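Side-chain contact in DNA helicase assembly protein (Enterobacteria phage T4, PDB 1C1K), which loads the replicative helicase onto forked DNA coated with single-stranded DNA-binding protein during phage DNA replication, recombination and repair: residues Asp15-Ser18 with Val19-Tyr23. Numbering follows the deposited sequence.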
loop_
_atom_site.group_PDB
_atom_site.type_symbol
_atom_site.label_atom_id
_atom_site.label_comp_id
_atom_site.label_asym_id
_atom_site.label_seq_id
_atom_site.Cartn_x
_atom_site.Cartn_y
_atom_site.Cartn_z
ATOM N N ASP A 15 -22.706 10.856 -4.386
ATOM C CA ASP A 15 -23.217 11.508 -3.186
ATOM C C ASP A 15 -22.491 11.117 -1.898
ATOM O O ASP A 15 -21.611 10.260 -1.904
ATOM C CB ASP A 15 -24.745 11.314 -3.058
ATOM C CG ASP A 15 -25.168 9.866 -2.857
ATOM O OD1 ASP A 15 -24.321 9.005 -2.528
ATOM O OD2 ASP A 15 -26.382 9.594 -3.022
ATOM N N GLY A 16 -22.857 11.777 -0.804
ATOM C CA GLY A 16 -22.221 11.535 0.481
ATOM C C GLY A 16 -22.252 10.109 0.982
ATOM O O GLY A 16 -21.233 9.588 1.442
ATOM N N LYS A 17 -23.411 9.467 0.919
ATOM C CA LYS A 17 -23.490 8.091 1.387
ATOM C C LYS A 17 -22.615 7.187 0.520
ATOM O O LYS A 17 -22.014 6.230 1.012
ATOM C CB LYS A 17 -24.936 7.577 1.373
ATOM C CG LYS A 17 -25.032 6.123 1.844
ATOM C CD LYS A 17 -26.423 5.733 2.325
ATOM C CE LYS A 17 -26.430 4.274 2.772
ATOM N NZ LYS A 17 -27.755 3.608 2.564
ATOM N N SER A 18 -22.546 7.485 -0.774
ATOM C CA SER A 18 -21.736 6.679 -1.678
ATOM C C SER A 18 -20.258 6.826 -1.340
ATOM O O SER A 18 -19.493 5.861 -1.459
ATOM C CB SER A 18 -21.999 7.078 -3.136
ATOM O OG SER A 18 -23.341 6.767 -3.495
ATOM N N VAL A 19 -19.852 8.024 -0.921
ATOM C CA VAL A 19 -18.460 8.250 -0.543
ATOM C C VAL A 19 -18.182 7.402 0.703
ATOM O O VAL A 19 -17.125 6.781 0.826
ATOM C CB VAL A 19 -18.189 9.744 -0.231
ATOM C CG1 VAL A 19 -16.793 9.920 0.357
ATOM C CG2 VAL A 19 -18.314 10.565 -1.501
ATOM N N TYR A 20 -19.143 7.364 1.621
ATOM C CA TYR A 20 -18.981 6.572 2.831
ATOM C C TYR A 20 -18.836 5.092 2.470
ATOM O O TYR A 20 -17.999 4.398 3.037
ATOM C CB TYR A 20 -20.178 6.753 3.762
ATOM C CG TYR A 20 -20.274 5.674 4.831
ATOM C CD1 TYR A 20 -19.486 5.732 5.980
ATOM C CD2 TYR A 20 -21.161 4.601 4.690
ATOM C CE1 TYR A 20 -19.581 4.747 6.965
ATOM C CE2 TYR A 20 -21.262 3.620 5.661
ATOM C CZ TYR A 20 -20.472 3.699 6.797
ATOM O OH TYR A 20 -20.591 2.735 7.780
ATOM N N LYS A 21 -19.657 4.619 1.534
ATOM C CA LYS A 21 -19.608 3.222 1.099
ATOM C C LYS A 21 -18.252 2.899 0.486
ATOM O O LYS A 21 -17.693 1.820 0.720
ATOM C CB LYS A 21 -20.705 2.948 0.072
ATOM C CG LYS A 21 -22.109 2.948 0.660
ATOM C CD LYS A 21 -23.135 2.495 -0.359
ATOM C CE LYS A 21 -24.532 2.534 0.229
ATOM N NZ LYS A 21 -25.584 2.511 -0.831
ATOM N N LEU A 22 -17.729 3.825 -0.313
ATOM C CA LEU A 22 -16.425 3.626 -0.941
ATOM C C LEU A 22 -15.343 3.509 0.141
ATOM O O LEU A 22 -14.493 2.623 0.089
ATOM C CB LEU A 22 -16.103 4.789 -1.882
ATOM C CG LEU A 22 -14.750 4.711 -2.604
ATOM C CD1 LEU A 22 -14.799 3.634 -3.688
ATOM C CD2 LEU A 22 -14.414 6.071 -3.221
ATOM N N TYR A 23 -15.378 4.407 1.117
ATOM C CA TYR A 23 -14.406 4.375 2.200
ATOM C C TYR A 23 -14.474 3.047 2.951
ATOM O O TYR A 23 -13.447 2.410 3.196
ATOM C CB TYR A 23 -14.662 5.520 3.184
ATOM C CG TYR A 23 -14.076 5.276 4.557
ATOM C CD1 TYR A 23 -12.697 5.228 4.752
ATOM C CD2 TYR A 23 -14.901 5.080 5.661
ATOM C CE1 TYR A 23 -12.156 4.991 6.020
ATOM C CE2 TYR A 23 -14.372 4.842 6.926
ATOM C CZ TYR A 23 -13.002 4.799 7.096
ATOM O OH TYR A 23 -12.481 4.556 8.348
#
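Lys-21 lays its aliphatic chain over the carbonyl and side chain of Lys-17, one turn earlier in the first turns of helix 16-30, where Asp-15 is the N-cap residue. The Lys-21 chain runs back toward the start of the helix because its CG stands beside the backbone N (chi1 -71°) and the rest is extended; Lys-21 CG rests 3.3 Å from Lys-17 O. Farther out the two lysines cross at their ends, with Lys-17 CE 3.6 Å from Lys-21 CE. Their ammonium groups are also close, Lys-17 NZ lying 4.2 Å from Lys-21 NZ, a like-charge proximity that the salt bridge from Lys-17 to Asp-47 probably eases.

Val-19 and Tyr-20 turn to the protein interior. Val-19 sets CG2 3.3 Å from Asp-15 O, and its side chain packs on Leu-62 of helix 56-65 and Leu-71 of helix 68-81, joining the first helical turn to both. Tyr-20 brings the edge of its ring near Lys-17 O and meets Phe-59 edge-to-face. Backbone i to i+4 bonds begin with Val-19 N to Asp-15 O and continue through Leu-22 N to Ser-18 O.

At the N-cap, Asp-15 OD1 takes two bonds from Ser-18. The backbone N of Ser-18 donates to OD1 of Asp-15 nearly in line with the C-O bond, at 2.9 Å. The hydroxyl, placed beside its own backbone N by a chi1 of -65°, comes from the other face of the carboxylate, with Ser-18 OG 2.6 Å from Asp-15 OD1 and 36° out of the carboxylate plane.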